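LPS-assembly lipoprotein LptE (Acinetobacter baumannii, PDB 5TSE) probably works with LptD in assembling lipopolysaccharide at the surface of the outer membrane, binding lipopolysaccharide and supporting the proper assembly of LptD. Local coordinates at residues Y13-L18 / Q41-N46; A48-V53 / E81-N86; L67-L72 / A97-Y102; T75-I80 / P91-A96. All coordinates share one frame; numbering follows the deposited sequence.

Contact 1: residues Y13-L18 / Q41-N46; sequences YKKLSL and QLSNDN
Lys-15 and Gln-41 sit opposite each other where strand 15-19 meets the short strand 41-42 in parallel. From CB outward, Lys-15 packs CB against Ser-43 CB at 4.0 Å, CD passes near Ser-43 OG, and CE runs by OE1 of Gln-41, whose extended chain lies alongside and points the same way. With every torsion beyond CG close to 180°, the lysine is drawn out straight, and NZ arrives 3.4 Å from OD2 of Asp-45, a salt bridge whose hydrogen bond is weak; Asp-47 adds a long, weak ion pair. Ser-43 OG accepts from the backbone N of Asp-45 at 3.1 Å, forming an ST turn that helps to place the carboxylate beside the lysine.

Three backbone bonds hold the strands: Gln-41 N to Lys-14 O (3.0 Å), Leu-16 N to Gln-41 O (3.1 Å) and Ser-43 N to Leu-16 O (2.7 Å). All are nearly straight at hydrogen.

Strands 15-19 and 41-42 are joined through helix 25-37 as a beta-alpha-beta unit. Leu-18 and Leu-42 both touch that helix at Lys-32, on the sheet face that also carries Leu-16, while strand 15-19 pairs on its other edge with strand 49-64 through Lys-15 and Ser-17.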
loop_
_atom_site.group_PDB
_atom_site.type_symbol
_atom_site.label_atom_id
_atom_site.label_comp_id
_atom_site.label_asym_id
_atom_site.label_seq_id
_atom_site.Cartn_x
_atom_site.Cartn_y
_atom_site.Cartn_z
ATOM N N TYR A 13 6.834 -13.493 8.848
ATOM C CA TYR A 13 7.561 -13.380 7.568
ATOM C C TYR A 13 8.844 -12.571 7.780
ATOM O O TYR A 13 8.866 -11.346 7.574
ATOM C CB TYR A 13 6.696 -12.707 6.504
ATOM C CG TYR A 13 5.293 -13.250 6.413
ATOM C CD1 TYR A 13 5.035 -14.500 5.844
ATOM C CD2 TYR A 13 4.213 -12.501 6.875
ATOM C CE1 TYR A 13 3.736 -14.993 5.762
ATOM C CE2 TYR A 13 2.917 -12.980 6.796
ATOM C CZ TYR A 13 2.677 -14.220 6.240
ATOM O OH TYR A 13 1.382 -14.680 6.168
ATOM N N LYS A 14 9.914 -13.265 8.169
ATOM C CA LYS A 14 11.188 -12.611 8.469
ATOM C C LYS A 14 11.863 -11.995 7.262
ATOM O O LYS A 14 12.321 -10.863 7.317
ATOM C CB LYS A 14 12.198 -13.584 9.110
ATOM C CG LYS A 14 11.832 -14.186 10.462
ATOM C CD LYS A 14 10.831 -15.327 10.364
ATOM C CE LYS A 14 10.730 -16.082 11.682
ATOM N NZ LYS A 14 9.840 -17.270 11.562
ATOM N N LYS A 15 11.953 -12.760 6.182
ATOM C CA LYS A 15 12.632 -12.301 4.971
ATOM C C LYS A 15 11.677 -12.103 3.805
ATOM O O LYS A 15 10.870 -12.980 3.498
ATOM C CB LYS A 15 13.718 -13.296 4.577
ATOM C CG LYS A 15 14.805 -13.492 5.611
ATOM C CD LYS A 15 15.834 -14.485 5.094
ATOM C CE LYS A 15 16.933 -14.747 6.107
ATOM N NZ LYS A 15 17.943 -15.708 5.580
ATOM N N LEU A 16 11.798 -10.950 3.149
ATOM C CA LEU A 16 10.952 -10.604 2.013
ATOM C C LEU A 16 11.650 -9.949 0.842
ATOM O O LEU A 16 12.742 -9.382 0.953
ATOM C CB LEU A 16 9.813 -9.664 2.435
ATOM C CG LEU A 16 8.616 -10.238 3.180
ATOM C CD1 LEU A 16 7.574 -9.150 3.390
ATOM C CD2 LEU A 16 8.009 -11.379 2.385
ATOM N N SER A 17 10.961 -10.059 -0.288
ATOM C CA SER A 17 11.340 -9.463 -1.543
ATOM C C SER A 17 10.037 -8.810 -2.006
ATOM O O SER A 17 8.948 -9.271 -1.624
ATOM C CB SER A 17 11.782 -10.532 -2.512
ATOM O OG SER A 17 12.380 -9.944 -3.634
ATOM N N LEU A 18 10.134 -7.748 -2.801
ATOM C CA LEU A 18 8.939 -7.036 -3.260
ATOM C C LEU A 18 8.740 -7.154 -4.760
ATOM O O LEU A 18 9.661 -6.887 -5.540
ATOM C CB LEU A 18 9.044 -5.540 -2.939
ATOM C CG LEU A 18 9.403 -5.107 -1.519
ATOM C CD1 LEU A 18 9.529 -3.597 -1.469
ATOM C CD2 LEU A 18 8.378 -5.595 -0.522
ATOM N N GLN A 41 13.599 -8.175 6.904
ATOM C CA GLN A 41 14.861 -8.024 6.194
ATOM C C GLN A 41 14.637 -8.192 4.695
ATOM O O GLN A 41 14.124 -9.223 4.263
ATOM C CB GLN A 41 15.854 -9.070 6.684
ATOM C CG GLN A 41 17.265 -8.883 6.137
ATOM C CD GLN A 41 18.204 -10.001 6.546
ATOM O OE1 GLN A 41 17.822 -10.901 7.299
ATOM N NE2 GLN A 41 19.442 -9.953 6.044
ATOM N N LEU A 42 15.019 -7.181 3.910
ATOM C CA LEU A 42 14.887 -7.245 2.453
ATOM C C LEU A 42 15.914 -8.247 1.955
ATOM O O LEU A 42 17.126 -8.002 2.035
ATOM C CB LEU A 42 15.122 -5.884 1.808
ATOM C CG LEU A 42 14.132 -4.782 2.173
ATOM C CD1 LEU A 42 14.568 -3.472 1.528
ATOM C CD2 LEU A 42 12.716 -5.166 1.751
ATOM N N SER A 43 15.428 -9.373 1.444
ATOM C CA SER A 43 16.304 -10.437 1.001
ATOM C C SER A 43 15.853 -11.081 -0.302
ATOM O O SER A 43 14.677 -10.993 -0.695
ATOM C CB SER A 43 16.353 -11.498 2.103
ATOM O OG SER A 43 17.323 -12.492 1.841
ATOM N N ASN A 44 16.826 -11.709 -0.963
ATOM C CA ASN A 44 16.627 -12.452 -2.202
ATOM C C ASN A 44 17.018 -13.921 -1.972
ATOM O O ASN A 44 17.060 -14.704 -2.919
ATOM C CB ASN A 44 17.479 -11.864 -3.328
ATOM C CG ASN A 44 17.286 -10.367 -3.484
ATOM O OD1 ASN A 44 17.583 -9.600 -2.563
ATOM N ND2 ASN A 44 16.826 -9.934 -4.661
ATOM N N ASP A 45 17.297 -14.280 -0.710
ATOM C CA ASP A 45 17.690 -15.647 -0.339
ATOM C C ASP A 45 16.569 -16.630 -0.644
ATOM O O ASP A 45 15.388 -16.284 -0.557
ATOM C CB ASP A 45 18.063 -15.729 1.149
ATOM C CG ASP A 45 19.269 -14.858 1.509
ATOM O OD1 ASP A 45 20.009 -14.425 0.589
ATOM O OD2 ASP A 45 19.474 -14.617 2.724
ATOM N N ASN A 46 16.945 -17.869 -0.950
ATOM C CA ASN A 46 15.977 -18.895 -1.341
ATOM C C ASN A 46 14.898 -19.234 -0.278
ATOM O O ASN A 46 13.903 -19.884 -0.601
ATOM C CB ASN A 46 16.722 -20.162 -1.797
ATOM C CG ASN A 46 15.889 -21.038 -2.725
ATOM O OD1 ASN A 46 14.914 -20.581 -3.336
ATOM N ND2 ASN A 46 16.303 -22.292 -2.877
#

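Contact 2: residues A48-V53 / E81-N86; sequences AYVLRV and EDRQGN
Just before the type I beta turn from Asp-82 to Gly-85, the last residue of strand 68-81, Glu-81, forms an antiparallel hydrogen-bonded pair with Val-50 near the start of strand 49-64. Val-50 N donates to Glu-81 O at 2.6 Å, and Glu-81 N returns a bond to Val-50 O at 2.8 Å.

From the same pair, Glu-81 stretches out from CG and brings OE2 to within 2.8 Å of Arg-52 NE in a salt bridge. The arginine bends at its third torsion (chi3 88°), which turns the guanidinium across the carboxylate, the two planes 50° apart. NE meets OE2 from above the carboxylate plane, and the same oxygen also accepts from Gln-79 NE2, so two donors grip it. Also on the Val-50 side, Arg-83 CG lies 4.0 Å from Val-50 CG2, the side chains crossing at about a right angle.

On the other flank, the Tyr-49 ring presents its edge to Glu-81 O, and its CD1 lies 3.8 Å from Asp-82 CB. Within the turn, Asp-82 OD1 accepts from Gln-84 N (2.9 Å), an Asx turn, and from Asn-86 N (3.0 Å), the two donors approaching from opposite faces of the carboxylate.

Strand 49-64 lies here between strand 15-19, bonded to Tyr-49 and Leu-51, and strand 68-81, where Gln-79 pairs with Arg-52 and Ile-80 touches the Tyr-49 side chain.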
loop_
_atom_site.group_PDB
_atom_site.type_symbol
_atom_site.label_atom_id
_atom_site.label_comp_id
_atom_site.label_asym_id
_atom_site.label_seq_id
_atom_site.Cartn_x
_atom_site.Cartn_y
_atom_site.Cartn_z
ATOM N N ALA A 48 13.470 -16.687 1.636
ATOM C CA ALA A 48 12.680 -15.451 1.793
ATOM C C ALA A 48 11.371 -15.542 1.042
ATOM O O ALA A 48 11.288 -16.224 0.040
ATOM C CB ALA A 48 13.470 -14.255 1.291
ATOM N N TYR A 49 10.346 -14.858 1.535
ATOM C CA TYR A 49 9.056 -14.850 0.862
ATOM C C TYR A 49 8.982 -13.671 -0.122
ATOM O O TYR A 49 9.950 -12.924 -0.296
ATOM C CB TYR A 49 7.901 -14.872 1.882
ATOM C CG TYR A 49 7.814 -16.198 2.617
ATOM C CD1 TYR A 49 7.159 -17.290 2.040
ATOM C CD2 TYR A 49 8.401 -16.374 3.874
ATOM C CE1 TYR A 49 7.084 -18.511 2.691
ATOM C CE2 TYR A 49 8.324 -17.593 4.536
ATOM C CZ TYR A 49 7.664 -18.658 3.940
ATOM O OH TYR A 49 7.586 -19.873 4.578
ATOM N N VAL A 50 7.845 -13.543 -0.795
ATOM C CA VAL A 50 7.653 -12.501 -1.760
ATOM C C VAL A 50 6.332 -11.808 -1.516
ATOM O O VAL A 50 5.282 -12.438 -1.496
ATOM C CB VAL A 50 7.651 -13.063 -3.200
ATOM C CG1 VAL A 50 7.354 -11.956 -4.211
ATOM C CG2 VAL A 50 8.982 -13.758 -3.517
ATOM N N LEU A 51 6.411 -10.497 -1.336
ATOM C CA LEU A 51 5.258 -9.655 -1.145
ATOM C C LEU A 51 4.849 -9.180 -2.522
ATOM O O LEU A 51 5.446 -8.239 -3.052
ATOM C CB LEU A 51 5.630 -8.476 -0.246
ATOM C CG LEU A 51 4.610 -7.354 -0.073
ATOM C CD1 LEU A 51 3.219 -7.893 0.189
ATOM C CD2 LEU A 51 5.069 -6.428 1.045
ATOM N N ARG A 52 3.861 -9.859 -3.115
ATOM C CA ARG A 52 3.371 -9.516 -4.441
ATOM C C ARG A 52 2.184 -8.578 -4.362
ATOM O O ARG A 52 1.175 -8.900 -3.726
ATOM C CB ARG A 52 2.980 -10.768 -5.251
ATOM C CG ARG A 52 2.596 -10.450 -6.698
ATOM C CD ARG A 52 2.737 -11.639 -7.649
ATOM N NE ARG A 52 1.587 -12.541 -7.788
ATOM C CZ ARG A 52 0.794 -12.633 -8.869
ATOM N NH1 ARG A 52 -0.212 -13.505 -8.871
ATOM N NH2 ARG A 52 0.992 -11.888 -9.960
ATOM N N VAL A 53 2.334 -7.405 -4.982
ATOM C CA VAL A 53 1.268 -6.434 -5.095
ATOM C C VAL A 53 0.700 -6.750 -6.443
ATOM O O VAL A 53 1.347 -6.494 -7.442
ATOM C CB VAL A 53 1.762 -4.968 -5.051
ATOM C CG1 VAL A 53 0.675 -4.012 -5.528
ATOM C CG2 VAL A 53 2.206 -4.619 -3.649
ATOM N N GLU A 81 3.695 -14.741 -1.214
ATOM C CA GLU A 81 4.006 -15.944 -1.966
ATOM C C GLU A 81 5.415 -16.330 -1.598
ATOM O O GLU A 81 6.184 -15.489 -1.131
ATOM C CB GLU A 81 3.983 -15.688 -3.473
ATOM C CG GLU A 81 2.638 -15.299 -4.062
ATOM C CD GLU A 81 2.701 -15.096 -5.561
ATOM O OE1 GLU A 81 3.805 -15.197 -6.147
ATOM O OE2 GLU A 81 1.646 -14.827 -6.166
ATOM N N ASP A 82 5.750 -17.600 -1.795
ATOM C CA ASP A 82 7.122 -18.062 -1.567
ATOM C C ASP A 82 7.854 -17.898 -2.900
ATOM O O ASP A 82 7.244 -17.540 -3.907
ATOM C CB ASP A 82 7.169 -19.516 -1.061
ATOM C CG ASP A 82 6.590 -20.512 -2.047
ATOM O OD1 ASP A 82 6.497 -20.196 -3.247
ATOM O OD2 ASP A 82 6.242 -21.631 -1.619
ATOM N N ARG A 83 9.143 -18.199 -2.921
ATOM C CA ARG A 83 9.930 -18.050 -4.149
ATOM C C ARG A 83 9.683 -19.115 -5.236
ATOM O O ARG A 83 10.279 -19.047 -6.308
ATOM C CB ARG A 83 11.408 -17.922 -3.801
ATOM C CG ARG A 83 11.678 -16.645 -3.014
ATOM C CD ARG A 83 13.122 -16.550 -2.570
ATOM N NE ARG A 83 14.020 -16.618 -3.713
ATOM C CZ ARG A 83 14.358 -15.590 -4.486
ATOM N NH1 ARG A 83 13.878 -14.364 -4.264
ATOM N NH2 ARG A 83 15.182 -15.794 -5.507
ATOM N N GLN A 84 8.799 -20.072 -4.963
ATOM C CA GLN A 84 8.432 -21.101 -5.940
ATOM C C GLN A 84 7.092 -20.789 -6.635
ATOM O O GLN A 84 6.659 -21.547 -7.494
ATOM C CB GLN A 84 8.405 -22.496 -5.300
ATOM C CG GLN A 84 9.786 -23.046 -4.952
ATOM C CD GLN A 84 10.475 -22.336 -3.793
ATOM O OE1 GLN A 84 9.829 -21.887 -2.835
ATOM N NE2 GLN A 84 11.807 -22.274 -3.852
ATOM N N GLY A 85 6.457 -19.673 -6.263
ATOM C CA GLY A 85 5.178 -19.246 -6.859
ATOM C C GLY A 85 3.922 -19.621 -6.080
ATOM O O GLY A 85 2.813 -19.197 -6.436
ATOM N N ASN A 86 4.097 -20.400 -5.012
ATOM C CA ASN A 86 2.979 -20.861 -4.195
ATOM C C ASN A 86 2.397 -19.734 -3.372
ATOM O O ASN A 86 3.108 -19.066 -2.615
ATOM C CB ASN A 86 3.420 -21.971 -3.231
ATOM C CG ASN A 86 4.070 -23.148 -3.937
ATOM O OD1 ASN A 86 5.025 -23.730 -3.433
ATOM N ND2 ASN A 86 3.570 -23.483 -5.118
#

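Contact 3: residues L67-L72 / A97-Y102; sequences LTEVLL and ARSYQY
This is antiparallel strand pairing at the far end of a long hairpin, where the start of strand 68-81 meets the end of strand 92-101. Val-70 with Tyr-100 and Leu-72 with Arg-98 are the hydrogen-bonded pairs; Leu-72 N to Arg-98 O is the shortest of their four bonds at 2.9 Å. Past them, Tyr-102 N donates to Thr-68 O at 2.8 Å.

On the face carrying Val-70, the Tyr-100 ring lies alongside the valine and points the same way. A first torsion of 66° sets CG between the backbone N and the carbonyl carbon, and CE1 comes within 3.6 Å of Val-70 CB. The phenol continues to helix 110-134, where its OH is hydrogen-bonded to Glu-114. Arg-98, by contrast, leads away from the other strand: NH1 donates to Ala-97 O and makes a salt bridge with Asp-124 of the same helix.

The face of Glu-69 is more polar. Ser-99 OG gives a weak bond to Glu-69 OE2 (3.0 Å), next to Leu-71, whose CB meets Ser-99 CB at 3.8 Å. At the strand end, Leu-67 crosses Gln-101 at about a right angle, Leu-67 CD2 resting 3.5 Å from Gln-101 CD.

The axes of 68-72 and 97-101 approach to 4.7 Å at 161°, as in twisted antiparallel pairing; strands 68-81 and 92-101, consecutive in the chain, make it a beta hairpin, with helix 110-134 over the Val-70 and Tyr-100 face.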
loop_
_atom_site.group_PDB
_atom_site.type_symbol
_atom_site.label_atom_id
_atom_site.label_comp_id
_atom_site.label_asym_id
_atom_site.label_seq_id
_atom_site.Cartn_x
_atom_site.Cartn_y
_atom_site.Cartn_z
ATOM N N LEU A 67 -21.596 19.732 -1.175
ATOM C CA LEU A 67 -20.571 20.537 -1.826
ATOM C C LEU A 67 -19.783 19.625 -2.769
ATOM O O LEU A 67 -19.990 18.407 -2.771
ATOM C CB LEU A 67 -19.661 21.183 -0.770
ATOM C CG LEU A 67 -18.928 20.312 0.275
ATOM C CD1 LEU A 67 -17.809 19.472 -0.327
ATOM C CD2 LEU A 67 -18.367 21.216 1.374
ATOM N N THR A 68 -18.892 20.214 -3.566
ATOM C CA THR A 68 -18.062 19.464 -4.508
ATOM C C THR A 68 -16.767 19.051 -3.813
ATOM O O THR A 68 -16.061 19.887 -3.283
ATOM C CB THR A 68 -17.755 20.294 -5.765
ATOM O OG1 THR A 68 -18.986 20.669 -6.384
ATOM C CG2 THR A 68 -16.930 19.485 -6.764
ATOM N N GLU A 69 -16.447 17.762 -3.867
ATOM C CA GLU A 69 -15.286 17.212 -3.183
ATOM C C GLU A 69 -14.344 16.360 -4.051
ATOM O O GLU A 69 -14.789 15.467 -4.777
ATOM C CB GLU A 69 -15.819 16.380 -2.014
ATOM C CG GLU A 69 -14.793 15.594 -1.224
ATOM C CD GLU A 69 -15.382 15.009 0.050
ATOM O OE1 GLU A 69 -16.010 15.776 0.815
ATOM O OE2 GLU A 69 -15.179 13.805 0.314
ATOM N N VAL A 70 -13.047 16.640 -3.954
ATOM C CA VAL A 70 -12.024 15.882 -4.672
ATOM C C VAL A 70 -11.429 14.857 -3.716
ATOM O O VAL A 70 -10.812 15.239 -2.732
ATOM C CB VAL A 70 -10.885 16.781 -5.188
ATOM C CG1 VAL A 70 -9.792 15.940 -5.844
ATOM C CG2 VAL A 70 -11.422 17.802 -6.176
ATOM N N LEU A 71 -11.594 13.566 -4.022
ATOM C CA LEU A 71 -11.090 12.490 -3.177
ATOM C C LEU A 71 -9.978 11.695 -3.872
ATOM O O LEU A 71 -10.171 11.138 -4.957
ATOM C CB LEU A 71 -12.242 11.596 -2.716
ATOM C CG LEU A 71 -11.914 10.408 -1.791
ATOM C CD1 LEU A 71 -13.107 9.976 -0.968
ATOM C CD2 LEU A 71 -11.319 9.220 -2.541
ATOM N N LEU A 72 -8.816 11.654 -3.220
ATOM C CA LEU A 72 -7.633 10.986 -3.736
ATOM C C LEU A 72 -7.508 9.636 -3.046
ATOM O O LEU A 72 -7.276 9.569 -1.843
ATOM C CB LEU A 72 -6.414 11.863 -3.479
ATOM C CG LEU A 72 -6.554 13.294 -4.053
ATOM C CD1 LEU A 72 -5.467 14.209 -3.533
ATOM C CD2 LEU A 72 -6.559 13.303 -5.573
ATOM N N ALA A 97 -7.262 7.078 1.746
ATOM C CA ALA A 97 -7.856 8.197 1.061
ATOM C C ALA A 97 -7.886 9.476 1.867
ATOM O O ALA A 97 -8.001 9.448 3.081
ATOM C CB ALA A 97 -9.282 7.827 0.680
ATOM N N ARG A 98 -7.797 10.595 1.160
ATOM C CA ARG A 98 -7.922 11.915 1.749
ATOM C C ARG A 98 -8.700 12.746 0.745
ATOM O O ARG A 98 -8.587 12.521 -0.467
ATOM C CB ARG A 98 -6.559 12.564 1.988
ATOM C CG ARG A 98 -5.673 11.891 3.011
ATOM C CD ARG A 98 -6.290 11.883 4.397
ATOM N NE ARG A 98 -5.324 11.403 5.388
ATOM C CZ ARG A 98 -5.037 10.127 5.638
ATOM N NH1 ARG A 98 -5.608 9.134 4.955
ATOM N NH2 ARG A 98 -4.135 9.833 6.572
ATOM N N SER A 99 -9.510 13.681 1.230
ATOM C CA SER A 99 -10.267 14.569 0.345
ATOM C C SER A 99 -10.351 15.974 0.887
ATOM O O SER A 99 -10.298 16.180 2.087
ATOM C CB SER A 99 -11.687 14.047 0.121
ATOM O OG SER A 99 -12.396 13.948 1.334
ATOM N N TYR A 100 -10.507 16.935 -0.019
ATOM C CA TYR A 100 -10.650 18.339 0.344
ATOM C C TYR A 100 -11.868 18.925 -0.396
ATOM O O TYR A 100 -12.371 18.336 -1.366
ATOM C CB TYR A 100 -9.371 19.121 0.006
ATOM C CG TYR A 100 -9.047 19.228 -1.472
ATOM C CD1 TYR A 100 -8.411 18.204 -2.141
ATOM C CD2 TYR A 100 -9.361 20.374 -2.192
ATOM C CE1 TYR A 100 -8.103 18.308 -3.484
ATOM C CE2 TYR A 100 -9.062 20.483 -3.546
ATOM C CZ TYR A 100 -8.426 19.445 -4.180
ATOM O OH TYR A 100 -8.132 19.542 -5.526
ATOM N N GLN A 101 -12.336 20.078 0.066
ATOM C CA GLN A 101 -13.472 20.742 -0.562
ATOM C C GLN A 101 -13.006 21.502 -1.799
ATOM O O GLN A 101 -12.163 22.391 -1.695
ATOM C CB GLN A 101 -14.133 21.723 0.409
ATOM C CG GLN A 101 -15.337 22.467 -0.187
ATOM C CD GLN A 101 -15.861 23.601 0.685
ATOM O OE1 GLN A 101 -15.447 23.774 1.838
ATOM N NE2 GLN A 101 -16.780 24.387 0.128
ATOM N N TYR A 102 -13.538 21.149 -2.967
ATOM C CA TYR A 102 -13.207 21.883 -4.186
ATOM C C TYR A 102 -13.849 23.263 -4.040
ATOM O O TYR A 102 -15.022 23.375 -3.671
ATOM C CB TYR A 102 -13.727 21.177 -5.437
ATOM C CG TYR A 102 -13.612 22.007 -6.703
ATOM C CD1 TYR A 102 -12.426 22.045 -7.442
ATOM C CD2 TYR A 102 -14.699 22.757 -7.161
ATOM C CE1 TYR A 102 -12.328 22.807 -8.605
ATOM C CE2 TYR A 102 -14.612 23.524 -8.314
ATOM C CZ TYR A 102 -13.430 23.549 -9.037
ATOM O OH TYR A 102 -13.361 24.316 -10.186
#

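Contact 4: residues T75-I80 / P91-A96; sequences TVTFQI and PRTLTA. With FMT (formic acid), chain D.
Strands 75-80 and 92-96 run antiparallel at 154°, tied by reciprocal backbone bonds between Val-76 and Leu-94, both 2.8 Å, and between Phe-78 and Arg-92. Val-76 O and Arg-92 O also take CA-H...O contacts, from Thr-93 and Thr-77.

One face carries a row of threonines. Thr-93 OG1 donates to Thr-77 OG1 at 2.7 Å, and Thr-77 OG1 passes its own hydrogen to O1 of a formic acid at 2.6 Å. That molecule, probably from the crystallisation liquor, is also bonded to Thr-57 OG1 on the neighbouring strand 49-64. With chi1 of -61°, Thr-77 holds OG1 beside its backbone N and sends CG2 to Pro-91 CB, 3.7 Å away. Thr-95 OG1 has partners in Leu-74 O and Arg-73 NH1.

These strands form the half of the beta hairpin 68-81/92-101 nearer its turn, with strand 92-101 outermost in the sheet and helix 110-134 lying over the opposite face from the threonines. On that helix-covered face, Arg-92 CB stands over one side of the Phe-78 ring, offset toward its rim, while Leu-94 CD1 comes to the ring edge, 3.9 Å from Phe-78 CE1. Val-76 and Leu-94 both pack against Leu-125 of the helix. Back on the threonine side and nearer the turn, Gln-79 lies alongside Pro-91, Gln-79 OE1 3.3 Å from Pro-91 CG; its NE2 is hydrogen-bonded to Glu-81 OE2.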
loop_
_atom_site.group_PDB
_atom_site.type_symbol
_atom_site.label_atom_id
_atom_site.label_comp_id
_atom_site.label_asym_id
_atom_site.label_seq_id
_atom_site.Cartn_x
_atom_site.Cartn_y
_atom_site.Cartn_z
ATOM N N THR A 75 -5.667 2.166 -3.833
ATOM C CA THR A 75 -6.141 0.848 -3.455
ATOM C C THR A 75 -5.105 -0.190 -3.857
ATOM O O THR A 75 -4.573 -0.132 -4.960
ATOM C CB THR A 75 -7.472 0.580 -4.163
ATOM O OG1 THR A 75 -8.403 1.610 -3.780
ATOM C CG2 THR A 75 -8.016 -0.797 -3.822
ATOM N N VAL A 76 -4.804 -1.125 -2.964
ATOM C CA VAL A 76 -3.810 -2.175 -3.267
ATOM C C VAL A 76 -4.259 -3.569 -2.824
ATOM O O VAL A 76 -4.740 -3.750 -1.708
ATOM C CB VAL A 76 -2.424 -1.868 -2.628
ATOM C CG1 VAL A 76 -1.486 -3.065 -2.732
ATOM C CG2 VAL A 76 -1.779 -0.670 -3.284
ATOM N N THR A 77 -4.099 -4.539 -3.722
ATOM C CA THR A 77 -4.393 -5.942 -3.440
ATOM C C THR A 77 -3.039 -6.637 -3.433
ATOM O O THR A 77 -2.228 -6.455 -4.341
ATOM C CB THR A 77 -5.345 -6.566 -4.475
ATOM O OG1 THR A 77 -6.604 -5.864 -4.452
ATOM C CG2 THR A 77 -5.597 -8.049 -4.174
ATOM N N PHE A 78 -2.770 -7.409 -2.396
ATOM C CA PHE A 78 -1.501 -8.102 -2.293
ATOM C C PHE A 78 -1.638 -9.418 -1.543
ATOM O O PHE A 78 -2.564 -9.610 -0.755
ATOM C CB PHE A 78 -0.493 -7.218 -1.570
ATOM C CG PHE A 78 -0.767 -7.065 -0.105
ATOM C CD1 PHE A 78 -1.665 -6.105 0.357
ATOM C CD2 PHE A 78 -0.121 -7.879 0.825
ATOM C CE1 PHE A 78 -1.919 -5.966 1.712
ATOM C CE2 PHE A 78 -0.369 -7.741 2.186
ATOM C CZ PHE A 78 -1.270 -6.786 2.630
ATOM N N GLN A 79 -0.685 -10.309 -1.776
ATOM C CA GLN A 79 -0.662 -11.597 -1.112
ATOM C C GLN A 79 0.776 -12.038 -0.990
ATOM O O GLN A 79 1.593 -11.715 -1.845
ATOM C CB GLN A 79 -1.463 -12.627 -1.914
ATOM C CG GLN A 79 -0.854 -13.018 -3.251
ATOM C CD GLN A 79 -1.772 -13.878 -4.111
ATOM O OE1 GLN A 79 -2.929 -14.126 -3.767
ATOM N NE2 GLN A 79 -1.252 -14.332 -5.248
ATOM N N ILE A 80 1.095 -12.754 0.079
ATOM C CA ILE A 80 2.441 -13.273 0.244
ATOM C C ILE A 80 2.560 -14.578 -0.551
ATOM O O ILE A 80 1.646 -15.406 -0.561
ATOM C CB ILE A 80 2.788 -13.589 1.707
ATOM C CG1 ILE A 80 2.575 -12.374 2.610
ATOM C CG2 ILE A 80 4.235 -14.065 1.812
ATOM C CD1 ILE A 80 3.487 -11.209 2.325
ATOM N N PRO A 91 -5.392 -13.176 -1.197
ATOM C CA PRO A 91 -5.199 -11.754 -1.471
ATOM C C PRO A 91 -5.893 -10.880 -0.428
ATOM O O PRO A 91 -6.880 -11.284 0.151
ATOM C CB PRO A 91 -5.833 -11.548 -2.855
ATOM C CG PRO A 91 -6.017 -12.900 -3.446
ATOM C CD PRO A 91 -6.017 -13.896 -2.326
ATOM N N ARG A 92 -5.338 -9.703 -0.191
ATOM C CA ARG A 92 -5.869 -8.738 0.756
ATOM C C ARG A 92 -5.900 -7.384 0.049
ATOM O O ARG A 92 -4.879 -6.957 -0.480
ATOM C CB ARG A 92 -4.965 -8.694 1.983
ATOM C CG ARG A 92 -5.217 -7.539 2.937
ATOM C CD ARG A 92 -6.625 -7.529 3.523
ATOM N NE ARG A 92 -6.890 -8.684 4.376
ATOM C CZ ARG A 92 -8.022 -8.884 5.041
ATOM N NH1 ARG A 92 -9.016 -8.003 4.967
ATOM N NH2 ARG A 92 -8.161 -9.968 5.791
ATOM N N THR A 93 -7.066 -6.730 0.043
ATOM C CA THR A 93 -7.269 -5.436 -0.606
ATOM C C THR A 93 -7.396 -4.309 0.427
ATOM O O THR A 93 -8.308 -4.333 1.246
ATOM C CB THR A 93 -8.542 -5.478 -1.484
ATOM O OG1 THR A 93 -8.367 -6.458 -2.517
ATOM C CG2 THR A 93 -8.833 -4.126 -2.135
ATOM N N LEU A 94 -6.489 -3.328 0.383
ATOM C CA LEU A 94 -6.514 -2.195 1.320
ATOM C C LEU A 94 -6.642 -0.887 0.564
ATOM O O LEU A 94 -6.362 -0.822 -0.618
ATOM C CB LEU A 94 -5.249 -2.146 2.164
ATOM C CG LEU A 94 -4.861 -3.431 2.879
ATOM C CD1 LEU A 94 -3.662 -3.165 3.782
ATOM C CD2 LEU A 94 -6.030 -3.983 3.679
ATOM N N THR A 95 -7.038 0.165 1.267
ATOM C CA THR A 95 -7.225 1.440 0.631
ATOM C C THR A 95 -6.982 2.587 1.592
ATOM O O THR A 95 -7.216 2.466 2.790
ATOM C CB THR A 95 -8.655 1.547 0.051
ATOM O OG1 THR A 95 -8.758 2.699 -0.784
ATOM C CG2 THR A 95 -9.716 1.626 1.156
ATOM N N ALA A 96 -6.483 3.689 1.062
ATOM C CA ALA A 96 -6.251 4.888 1.866
ATOM C C ALA A 96 -6.815 6.030 1.065
ATOM O O ALA A 96 -6.835 5.969 -0.162
ATOM C CB ALA A 96 -4.772 5.095 2.128
HETATM C C FMT D . -7.389 -3.066 -6.950
HETATM O O1 FMT D . -7.225 -4.000 -6.186
HETATM O O2 FMT D . -6.518 -2.064 -6.927
#

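All four contacts belong to one mixed sheet. Contacts 3 and 4 bind the same hairpin strands, contact 4 nested inside the loop that contact 3 closes; the centre of contact 4 lies about 7 Å from the centre of the chain and the contact is partly buried, whereas contact 3 is a surface contact at one end. Contacts 1 and 2 gather at the other end, their centres about 9 Å apart, bridged by backbone bonds between strands 15-19 and 49-64; contact 1 is partly buried, contact 2 superficial. Parallel pairing occurs only in contact 1. Salt bridges across the segments mark contacts 1 and 2, while the hairpin contacts rely on longer antiparallel pairing, hydroxyl bonds and apolar packing.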